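Local coordinates for protein lipid II:glycine glycyltransferase (Staphylococcus aureus, PDB 6SNR) that probably adds the first glycine of the pentaglycine bridge to the lysine of membrane-bound lipid II, taking it from glycyl-tRNA during staphylococcal cell-wall synthesis, at residues Ser184-Glu187 with Gly188-Thr191; Glu366-Gly369 with Leu370-Lys374. All coordinates share one frame; numbering follows the deposited sequence.

Contact 1 (Ser184-Glu187 with Gly188-Thr191); sequences SDRE and GLKT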
loop_
_atom_site.group_PDB
_atom_site.type_symbol
_atom_site.label_atom_id
_atom_site.label_comp_id
_atom_site.label_asym_id
_atom_site.label_seq_id
_atom_site.Cartn_x
_atom_site.Cartn_y
_atom_site.Cartn_z
ATOM N N SER A 184 4.897 8.397 11.245
ATOM C CA SER A 184 4.113 9.009 12.310
ATOM C C SER A 184 3.619 7.962 13.331
ATOM O O SER A 184 4.165 6.842 13.382
ATOM C CB SER A 184 2.962 9.824 11.724
ATOM O OG SER A 184 2.304 10.668 12.670
ATOM N N ASP A 185 2.632 8.375 14.121
ATOM C CA ASP A 185 2.022 7.568 15.174
ATOM C C ASP A 185 0.497 7.689 15.173
ATOM O O ASP A 185 -0.147 8.318 14.310
ATOM C CB ASP A 185 2.578 7.988 16.550
ATOM C CG ASP A 185 2.309 9.455 16.875
ATOM O OD1 ASP A 185 1.427 10.063 16.262
ATOM O OD2 ASP A 185 3.018 10.001 17.738
ATOM N N ARG A 186 -0.139 7.067 16.151
ATOM C CA ARG A 186 -1.587 7.127 16.193
ATOM C C ARG A 186 -2.159 8.546 16.199
ATOM O O ARG A 186 -3.179 8.813 15.553
ATOM C CB ARG A 186 -2.106 6.351 17.412
ATOM C CG ARG A 186 -3.597 6.149 17.394
ATOM C CD ARG A 186 -4.041 5.434 18.681
ATOM N NE ARG A 186 -5.384 4.894 18.571
ATOM C CZ ARG A 186 -6.511 5.451 19.024
ATOM N NH1 ARG A 186 -7.663 4.821 18.848
ATOM N NH2 ARG A 186 -6.515 6.648 19.606
ATOM N N GLU A 187 -1.517 9.451 16.939
ATOM C CA GLU A 187 -1.962 10.848 16.984
ATOM C C GLU A 187 -1.922 11.491 15.584
ATOM O O GLU A 187 -2.739 12.352 15.280
ATOM C CB GLU A 187 -1.138 11.666 17.984
ATOM C CG GLU A 187 -1.786 12.993 18.354
ATOM C CD GLU A 187 -3.053 12.810 19.186
ATOM O OE1 GLU A 187 -2.959 12.217 20.286
ATOM O OE2 GLU A 187 -4.137 13.255 18.739
ATOM N N GLY A 188 -1.016 11.010 14.736
ATOM C CA GLY A 188 -0.939 11.441 13.322
ATOM C C GLY A 188 -2.185 11.180 12.495
ATOM O O GLY A 188 -2.415 11.790 11.409
ATOM N N LEU A 189 -3.048 10.265 12.959
ATOM C CA LEU A 189 -4.235 9.938 12.188
ATOM C C LEU A 189 -5.232 11.094 12.084
ATOM O O LEU A 189 -6.084 11.077 11.213
ATOM C CB LEU A 189 -4.956 8.667 12.722
ATOM C CG LEU A 189 -4.130 7.384 12.527
ATOM C CD1 LEU A 189 -4.667 6.238 13.400
ATOM C CD2 LEU A 189 -4.003 6.942 11.070
ATOM N N LYS A 190 -5.146 12.081 12.990
ATOM C CA LYS A 190 -6.049 13.230 12.926
ATOM C C LYS A 190 -5.694 14.108 11.744
ATOM O O LYS A 190 -6.575 14.449 10.972
ATOM C CB LYS A 190 -6.057 14.049 14.215
ATOM C CG LYS A 190 -6.885 13.429 15.337
ATOM C CD LYS A 190 -6.908 14.296 16.593
ATOM C CE LYS A 190 -7.422 15.705 16.308
ATOM N NZ LYS A 190 -7.755 16.474 17.547
ATOM N N THR A 191 -4.398 14.329 11.546
ATOM C CA THR A 191 -3.875 14.959 10.323
ATOM C C THR A 191 -4.264 14.145 9.082
ATOM O O THR A 191 -4.778 14.670 8.080
ATOM C CB THR A 191 -2.342 15.151 10.434
ATOM O OG1 THR A 191 -2.048 16.053 11.528
ATOM C CG2 THR A 191 -1.765 15.740 9.114
#

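Contact 2 (Glu366-Gly369 with Leu370-Lys374); sequences EHYG and LWAFK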
loop_
_atom_site.group_PDB
_atom_site.type_symbol
_atom_site.label_atom_id
_atom_site.label_comp_id
_atom_site.label_asym_id
_atom_site.label_seq_id
_atom_site.Cartn_x
_atom_site.Cartn_y
_atom_site.Cartn_z
ATOM N N GLU A 366 -14.819 4.464 -15.010
ATOM C CA GLU A 366 -14.706 5.004 -13.648
ATOM C C GLU A 366 -13.336 4.787 -12.990
ATOM O O GLU A 366 -12.925 5.579 -12.138
ATOM C CB GLU A 366 -15.821 4.472 -12.744
ATOM C CG GLU A 366 -15.976 2.964 -12.694
ATOM C CD GLU A 366 -17.061 2.509 -11.722
ATOM O OE1 GLU A 366 -17.951 1.755 -12.147
ATOM O OE2 GLU A 366 -17.031 2.885 -10.529
ATOM N N HIS A 367 -12.640 3.730 -13.403
ATOM C CA HIS A 367 -11.338 3.377 -12.814
ATOM C C HIS A 367 -10.076 3.801 -13.606
ATOM O O HIS A 367 -8.948 3.418 -13.259
ATOM C CB HIS A 367 -11.273 1.861 -12.553
ATOM C CG HIS A 367 -12.464 1.325 -11.833
ATOM N ND1 HIS A 367 -12.900 1.837 -10.634
ATOM C CD2 HIS A 367 -13.303 0.307 -12.131
ATOM C CE1 HIS A 367 -13.965 1.176 -10.233
ATOM N NE2 HIS A 367 -14.240 0.253 -11.128
ATOM N N TYR A 368 -10.217 4.605 -14.671
ATOM C CA TYR A 368 -9.052 5.018 -15.411
ATOM C C TYR A 368 -7.968 5.696 -14.549
ATOM O O TYR A 368 -6.776 5.442 -14.713
ATOM C CB TYR A 368 -9.453 5.972 -16.565
ATOM C CG TYR A 368 -8.243 6.429 -17.323
ATOM C CD1 TYR A 368 -7.596 5.574 -18.195
ATOM C CD2 TYR A 368 -7.704 7.703 -17.129
ATOM C CE1 TYR A 368 -6.461 5.967 -18.870
ATOM C CE2 TYR A 368 -6.564 8.120 -17.806
ATOM C CZ TYR A 368 -5.952 7.251 -18.676
ATOM O OH TYR A 368 -4.826 7.648 -19.349
ATOM N N GLY A 369 -8.367 6.537 -13.601
ATOM C CA GLY A 369 -7.400 7.282 -12.828
ATOM C C GLY A 369 -6.492 6.358 -12.019
ATOM O O GLY A 369 -5.278 6.608 -11.875
ATOM N N LEU A 370 -7.063 5.255 -11.541
ATOM C CA LEU A 370 -6.223 4.271 -10.821
ATOM C C LEU A 370 -5.127 3.681 -11.691
ATOM O O LEU A 370 -4.011 3.422 -11.225
ATOM C CB LEU A 370 -7.072 3.115 -10.275
ATOM C CG LEU A 370 -8.140 3.505 -9.262
ATOM C CD1 LEU A 370 -9.086 2.349 -8.987
ATOM C CD2 LEU A 370 -7.522 4.009 -7.976
ATOM N N TRP A 371 -5.464 3.428 -12.957
ATOM C CA TRP A 371 -4.493 2.843 -13.892
ATOM C C TRP A 371 -3.402 3.865 -14.212
ATOM O O TRP A 371 -2.214 3.540 -14.143
ATOM C CB TRP A 371 -5.212 2.390 -15.137
ATOM C CG TRP A 371 -4.355 2.009 -16.286
ATOM C CD1 TRP A 371 -4.129 2.771 -17.410
ATOM C CD2 TRP A 371 -3.670 0.777 -16.494
ATOM N NE1 TRP A 371 -3.339 2.086 -18.282
ATOM C CE2 TRP A 371 -3.035 0.857 -17.746
ATOM C CE3 TRP A 371 -3.525 -0.406 -15.743
ATOM C CZ2 TRP A 371 -2.290 -0.189 -18.258
ATOM C CZ3 TRP A 371 -2.781 -1.431 -16.247
ATOM C CH2 TRP A 371 -2.159 -1.323 -17.500
ATOM N N ALA A 372 -3.826 5.102 -14.506
ATOM C CA ALA A 372 -2.912 6.189 -14.873
ATOM C C ALA A 372 -1.878 6.476 -13.777
ATOM O O ALA A 372 -0.692 6.748 -14.050
ATOM C CB ALA A 372 -3.723 7.449 -15.187
ATOM N N PHE A 373 -2.349 6.432 -12.529
ATOM C CA PHE A 373 -1.549 6.644 -11.336
ATOM C C PHE A 373 -0.610 5.463 -11.135
ATOM O O PHE A 373 0.594 5.644 -11.011
ATOM C CB PHE A 373 -2.465 6.856 -10.114
ATOM C CG PHE A 373 -1.847 6.545 -8.778
ATOM C CD1 PHE A 373 -0.620 7.039 -8.405
ATOM C CD2 PHE A 373 -2.587 5.830 -7.835
ATOM C CE1 PHE A 373 -0.082 6.763 -7.147
ATOM C CE2 PHE A 373 -2.064 5.557 -6.594
ATOM C CZ PHE A 373 -0.817 6.039 -6.241
ATOM N N LYS A 374 -1.162 4.235 -11.050
ATOM C CA LYS A 374 -0.349 3.144 -10.579
ATOM C C LYS A 374 0.694 2.662 -11.618
ATOM O O LYS A 374 1.755 2.209 -11.238
ATOM C CB LYS A 374 -1.263 1.994 -10.090
ATOM C CG LYS A 374 -2.107 2.450 -8.922
ATOM C CD LYS A 374 -3.241 1.453 -8.592
ATOM C CE LYS A 374 -4.218 1.996 -7.552
ATOM N NZ LYS A 374 -5.056 0.923 -6.858
HETATM O O HOH W 1 -10.163 5.999 -11.063
#

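Contact 1 (Ser184-Glu187 with Gly188-Thr191)
S184 lays its hydroxyl against the backbone of G188, OG standing 3.4 Å from G188 CA as the chain turns out of strand 180-183 into helix 189-202. The torsion that sets OG anti to the backbone N (chi1 -168°) brings the oxygen there, and G188, buried and without a side chain, lets both this hydroxyl and D185 O close in on its CA. D185 grips the same residue from its carboxylate: OD1 accepts the N-H of G188 at 3.0 Å, met nearly along the C-O axis, while D185 O adds a weak second bond to that N-H. The short aspartate suits the place, since it can fold its carboxylate back onto a backbone N-H of the turn. Next, L189 N bonds to R186 O at 3.0 Å, and K190 N follows with a weak bond to E187 O. Outside the backbone, L189 CD1 lies 4.1 Å from the CG of R186, whose extended chain carries its guanidinium to a salt bridge with D218 on helix 210-220. L189 itself is buried, touching L228 and L308 of the neighbouring strands. E187 and K190 run side by side, OE2 3.7 Å from the CD of K190. E187 OE2 and K190 NZ are 5.0 Å apart, too far for a salt bridge, so any attraction between the opposite charges is probably weak. The closer polar grip falls on G188 N: its OD1 bond, with the weak one to D185 O, ties the residue entering the helix back to D185, consistent with a held turn.

Contact 2 (Glu366-Gly369 with Leu370-Lys374)
The first turn of helix 368-374 starts at H367, its N-cap residue, and the contact is the handing-on of backbone bonds from this cap into the helix. H367 O receives weak bonds from L370 N and W371 N; regular i to i+4 bonding follows, from A372 N to Y368 O (3.0 Å) and from F373 N to G369 O (3.0 Å). G369 is exposed and contributes only backbone. Water 1 bridges the loop to the first turn, donating to E366 O and accepting at 3.2 Å from L370 N, which it shares with H367 O. The imidazole of H367 has E366 CG over the centre of one face, 3.5 Å above its plane, and its ND1 lies alongside L370 CD1 at 4.2 Å. Y368, its CG anti to the backbone N (chi1 179°), leans its ring along the helix surface: it rests against the methyl of A372, CE2 to CB 3.9 Å, and CE1 approaches the edge of the W371 indole at CD1, 4.2 Å away. The F373 ring meets those of W377 and F354 with planes steeply inclined. K374 ties the end of the helix to strand 351-356 through NZ, which bonds to F354 O and G356 O, and K374 O also bonds to T379 OG1. The two carbonyls probably balance the charge of the lysine, which is buried.

Contacts 1 and 2 do not touch: their centres lie 28 Å apart and their nearest atoms about 17 Å. Both nevertheless frame the same seven-stranded mixed sheet. Contact 1 (184-191) directly follows strand 180-183, one outer strand of that sheet, and leads into helix 189-202; contact 2 (366-374) comes after strand 351-356 and before strand 380-383, the outer strand at the other end. In chain order they are in series, with the long helices 235-262 and 267-297 between them. Each lies where a loop runs into a helix. No substrate or cofactor lies in either contact, so neither can be linked to catalysis.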